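Local atomic coordinates of hydrogenase expression/formation protein (hypb) (Archaeoglobus fulgidus, PDB entry 2WSM), a protein that probably binds and hydrolyses GTP and binds nickel and zinc as a maturation factor for hydrogenase, dimerizing in a GTP-dependent manner. Residues 23-28 and 129-134; 101-106 and 110-115. All blocks are in the same frame, centred on the assembly; numbering follows the deposited sequence.

In the fold
Contact 1 (23-28 with 129-134) and contact 2 (101-106 with 110-115) are both buried and both reach the parallel sheet of the nucleotide-binding domain. Their centres lie about 9 Å apart, and their nearest atoms stay about 4 Å apart without touching. Strand 31-37 connects them: it runs between strands 111-118 and 132-138 and bonds to both, while T30, just before it, touches both L25 of contact 1 and L112 of contact 2. The same strand leads into a sequence with the pattern of a P-loop (G37 to T44). Both contacts therefore pack beside the strands that probably carry the GTP site.

Contact 1: 23-28 and 129-134; sequences EALRES and GENYRV
L25 of helix 12-28 carries this contact, pushing one branch at the backbone of G129 and, more loosely, at the side chain of N131. With CG beside the backbone N and opposite the carbonyl carbon (chi1 -74°), the side chain reaches toward the loop and sets L25 CD1 3.3 Å from G129 O. L25 CD2 forks off elsewhere, 5.7 Å from that same G129 O, so one methyl does the touching. L25 CD1 also lies 4.3 Å from N131 OD1, at the edge of the contact. This is apolar packing against polar atoms, and no hydrogen bond joins the two segments. The oxygen of N131 is already engaged by the backbone N-H of A32, which holds the amide in place beside the leucine. G129 has a positive phi (103°), a conformation that suits glycine.

Each segment also contains one acid-arginine pair. On the helix, R26 grips the E23 carboxylate side-on: R26 NE gives a nearly straight bond to E23 OE1 (2.7 Å), and R26 NH2 reaches E23 OE2 (2.6 Å), each oxygen using its syn lone pair. On the other segment, R133 NH1 forms a salt bridge with E130 OE1 (2.8 Å), while E130 CG lies over the centre of the R133 guanidinium. N34 also bonds E130 OE1 and L128 N bonds E130 OE2, so both carboxylate oxygens have partners, while R22, one turn before R26 on the helix, bonds E130 O.

The contact thus brings the end of the N-terminal helix against the loop that enters strand 132-138, beside strand 31-37, where L25 also packs on A32; farther along, V134 meets strand 158-162 and W204 of helix 201-212.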
# COMPACT_ATOMS: atom_id res chain seq x y z
N GLU A 23 21.03 0.46 12.21
CA GLU A 23 22.32 0.49 12.90
C GLU A 23 22.80 1.92 13.13
O GLU A 23 23.27 2.25 14.22
CB GLU A 23 23.37 -0.33 12.15
CG GLU A 23 24.76 -0.32 12.79
CD GLU A 23 24.75 -0.51 14.30
OE1 GLU A 23 23.78 -1.08 14.84
OE2 GLU A 23 25.73 -0.09 14.96
N ALA A 24 22.68 2.76 12.10
CA ALA A 24 23.11 4.15 12.21
C ALA A 24 22.31 4.85 13.29
O ALA A 24 22.87 5.58 14.11
CB ALA A 24 22.95 4.86 10.87
N LEU A 25 21.00 4.62 13.30
CA LEU A 25 20.15 5.17 14.35
C LEU A 25 20.56 4.67 15.73
O LEU A 25 20.45 5.38 16.73
CB LEU A 25 18.69 4.81 14.08
CG LEU A 25 17.99 5.58 12.95
CD1 LEU A 25 16.75 4.83 12.49
CD2 LEU A 25 17.64 7.00 13.41
N ARG A 26 21.03 3.42 15.79
CA ARG A 26 21.47 2.84 17.05
C ARG A 26 22.79 3.47 17.50
O ARG A 26 22.98 3.74 18.68
CB ARG A 26 21.64 1.33 16.92
CG ARG A 26 21.76 0.60 18.26
CD ARG A 26 22.38 -0.78 18.08
NE ARG A 26 23.70 -0.68 17.48
CZ ARG A 26 24.81 -0.40 18.17
NH1 ARG A 26 24.74 -0.21 19.48
NH2 ARG A 26 25.97 -0.30 17.55
N GLU A 27 23.68 3.71 16.55
CA GLU A 27 24.97 4.32 16.87
C GLU A 27 24.82 5.71 17.49
O GLU A 27 25.61 6.10 18.34
CB GLU A 27 25.85 4.40 15.63
CG GLU A 27 26.11 3.06 14.94
CD GLU A 27 27.06 3.19 13.75
OE1 GLU A 27 27.81 4.19 13.70
OE2 GLU A 27 27.04 2.31 12.87
N SER A 28 23.81 6.45 17.05
CA SER A 28 23.64 7.81 17.54
C SER A 28 22.70 7.90 18.73
O SER A 28 22.68 8.91 19.43
CB SER A 28 23.18 8.74 16.41
OG SER A 28 21.84 8.48 16.03
N GLY A 129 13.72 1.36 8.78
CA GLY A 129 14.78 1.19 9.75
C GLY A 129 14.37 1.83 11.06
O GLY A 129 15.19 2.01 11.97
N GLU A 130 13.09 2.15 11.16
CA GLU A 130 12.54 2.86 12.31
C GLU A 130 12.40 2.01 13.58
O GLU A 130 12.33 0.79 13.53
CB GLU A 130 11.17 3.46 11.94
CG GLU A 130 10.06 2.45 11.78
CD GLU A 130 9.96 1.87 10.38
OE1 GLU A 130 8.86 1.45 10.00
OE2 GLU A 130 10.97 1.82 9.66
N ASN A 131 12.36 2.69 14.72
CA ASN A 131 12.10 2.07 16.02
C ASN A 131 10.61 1.76 16.26
O ASN A 131 10.27 0.72 16.82
CB ASN A 131 12.61 2.98 17.15
CG ASN A 131 14.09 3.32 17.02
OD1 ASN A 131 14.52 3.93 16.03
ND2 ASN A 131 14.87 2.93 18.02
N TYR A 132 9.73 2.67 15.86
CA TYR A 132 8.30 2.51 16.09
C TYR A 132 7.44 2.98 14.92
O TYR A 132 7.81 3.89 14.18
CB TYR A 132 7.86 3.25 17.36
CG TYR A 132 8.60 2.77 18.58
CD1 TYR A 132 9.81 3.35 18.96
CD2 TYR A 132 8.10 1.72 19.35
CE1 TYR A 132 10.50 2.90 20.06
CE2 TYR A 132 8.78 1.26 20.46
CZ TYR A 132 9.98 1.85 20.81
OH TYR A 132 10.67 1.41 21.91
N ARG A 133 6.29 2.36 14.77
CA ARG A 133 5.34 2.71 13.73
C ARG A 133 4.08 3.29 14.36
O ARG A 133 3.49 2.69 15.26
CB ARG A 133 4.99 1.47 12.90
CG ARG A 133 6.04 1.08 11.86
CD ARG A 133 6.42 -0.40 11.97
NE ARG A 133 7.56 -0.54 12.88
CZ ARG A 133 8.80 -0.84 12.50
NH1 ARG A 133 9.07 -1.06 11.22
NH2 ARG A 133 9.76 -0.93 13.41
N VAL A 134 3.68 4.46 13.89
CA VAL A 134 2.41 5.02 14.30
C VAL A 134 1.52 5.14 13.07
O VAL A 134 1.97 5.51 11.98
CB VAL A 134 2.60 6.39 15.00
CG1 VAL A 134 1.24 6.99 15.37
CG2 VAL A 134 3.45 6.22 16.26

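Contact 2: 101-106 and 110-115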
# COMPACT_ATOMS: atom_id res chain seq x y z
N HIS A 101 20.69 8.55 3.03
CA HIS A 101 21.69 9.62 3.04
C HIS A 101 21.27 10.83 3.86
O HIS A 101 22.02 11.79 3.98
CB HIS A 101 22.00 10.09 1.61
CG HIS A 101 22.33 8.98 0.67
ND1 HIS A 101 23.52 8.29 0.72
CD2 HIS A 101 21.63 8.45 -0.37
CE1 HIS A 101 23.54 7.38 -0.24
NE2 HIS A 101 22.40 7.46 -0.91
N ARG A 102 20.06 10.80 4.41
CA ARG A 102 19.54 11.96 5.13
C ARG A 102 19.75 11.85 6.63
O ARG A 102 19.84 12.85 7.34
CB ARG A 102 18.06 12.15 4.82
CG ARG A 102 17.75 12.40 3.34
CD ARG A 102 18.12 13.82 2.92
NE ARG A 102 19.54 13.94 2.63
CZ ARG A 102 20.25 15.05 2.80
NH1 ARG A 102 21.54 15.05 2.50
NH2 ARG A 102 19.68 16.15 3.29
N LEU A 103 19.85 10.61 7.11
CA LEU A 103 19.94 10.34 8.54
C LEU A 103 21.11 11.04 9.24
O LEU A 103 20.98 11.45 10.40
CB LEU A 103 20.02 8.83 8.78
CG LEU A 103 18.69 8.11 8.53
CD1 LEU A 103 18.82 6.62 8.78
CD2 LEU A 103 17.62 8.71 9.43
N LYS A 104 22.23 11.20 8.55
CA LYS A 104 23.42 11.80 9.16
C LYS A 104 23.15 13.22 9.66
O LYS A 104 23.56 13.59 10.77
CB LYS A 104 24.61 11.77 8.20
CG LYS A 104 24.78 10.42 7.50
CD LYS A 104 26.17 10.24 6.91
CE LYS A 104 27.20 9.91 7.99
NZ LYS A 104 28.52 9.52 7.42
N LYS A 105 22.45 14.01 8.86
CA LYS A 105 22.08 15.37 9.23
C LYS A 105 21.26 15.37 10.52
O LYS A 105 21.23 16.37 11.24
CB LYS A 105 21.32 16.04 8.10
CG LYS A 105 20.42 17.21 8.51
CD LYS A 105 19.75 17.84 7.29
CE LYS A 105 18.61 18.78 7.67
NZ LYS A 105 19.02 20.21 7.67
N PHE A 106 20.62 14.25 10.82
CA PHE A 106 19.78 14.15 12.01
C PHE A 106 20.41 13.32 13.14
O PHE A 106 19.75 13.00 14.13
CB PHE A 106 18.41 13.60 11.64
CG PHE A 106 17.61 14.50 10.74
CD1 PHE A 106 17.66 14.35 9.37
CD2 PHE A 106 16.80 15.49 11.27
CE1 PHE A 106 16.93 15.17 8.53
CE2 PHE A 106 16.06 16.32 10.45
CZ PHE A 106 16.12 16.16 9.08
N ASP A 110 17.53 13.43 19.41
CA ASP A 110 17.10 12.33 20.26
C ASP A 110 15.95 11.60 19.58
O ASP A 110 15.84 10.38 19.64
CB ASP A 110 16.63 12.85 21.62
CG ASP A 110 17.66 13.74 22.29
OD1 ASP A 110 18.87 13.48 22.11
OD2 ASP A 110 17.25 14.70 22.98
N LEU A 111 15.10 12.37 18.93
CA LEU A 111 13.87 11.85 18.36
C LEU A 111 13.71 12.34 16.93
O LEU A 111 13.74 13.55 16.68
CB LEU A 111 12.68 12.30 19.22
CG LEU A 111 11.27 11.92 18.76
CD1 LEU A 111 11.04 10.43 18.90
CD2 LEU A 111 10.24 12.71 19.56
N LEU A 112 13.57 11.41 16.00
CA LEU A 112 13.36 11.72 14.59
C LEU A 112 11.95 11.33 14.14
O LEU A 112 11.63 10.14 14.02
CB LEU A 112 14.38 10.99 13.73
CG LEU A 112 14.25 11.22 12.22
CD1 LEU A 112 14.45 12.69 11.88
CD2 LEU A 112 15.25 10.36 11.47
N LEU A 113 11.12 12.33 13.90
CA LEU A 113 9.75 12.11 13.47
C LEU A 113 9.65 12.03 11.95
O LEU A 113 9.92 13.00 11.24
CB LEU A 113 8.84 13.20 14.03
CG LEU A 113 8.86 13.23 15.56
CD1 LEU A 113 8.11 14.43 16.14
CD2 LEU A 113 8.33 11.93 16.13
N ILE A 114 9.29 10.86 11.45
CA ILE A 114 9.23 10.62 10.01
C ILE A 114 7.80 10.51 9.51
O ILE A 114 7.09 9.52 9.76
CB ILE A 114 10.01 9.36 9.61
CG1 ILE A 114 11.44 9.42 10.17
CG2 ILE A 114 10.02 9.20 8.10
CD1 ILE A 114 12.33 8.26 9.71
N GLU A 115 7.38 11.54 8.78
CA GLU A 115 6.04 11.58 8.21
C GLU A 115 5.99 10.88 6.85
O GLU A 115 6.56 11.35 5.86
CB GLU A 115 5.58 13.03 8.09
CG GLU A 115 4.19 13.17 7.51
CD GLU A 115 3.89 14.59 7.10
OE1 GLU A 115 4.32 15.00 6.00
OE2 GLU A 115 3.23 15.30 7.89
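This is a compact apolar contact in which L103 and F106, from the loop that follows helix 96-100, meet L112 near the start of strand 111-118; the second segment begins four residues after F106. No hydrogen bond crosses it; L112 does the work from the strand side, using a different methyl for each partner. Its CG stands opposite the backbone N (chi1 179°), which extends the side chain off the sheet toward the loop. L112 CD1 lies over a face of the F106 ring in a CH-pi contact, 4.1 Å from the ring centroid and 28° off the ring normal. The ring atom nearest to L112 CD1 is F106 CD2, at 3.7 Å. L112 CD2 meets L103 CD2 at 3.5 Å, one methyl against the other. Both L103 and F106 cross L112 at about a right angle, and a backbone bond from F106 N to L103 O (2.9 Å) holds these two loop residues together. M63 of strand 60-64 touches both F106 and L112, and F106 also reaches K82 and E84 of strand 82-85.

The chain here makes a beta-alpha-beta crossover, leaving strand 82-85, passing strand 60-64 and returning as strand 111-118 parallel to both. Such crossovers build the sheet of P-loop NTPases; farther along this strand, E115 bonds T44 of the probable Walker A motif.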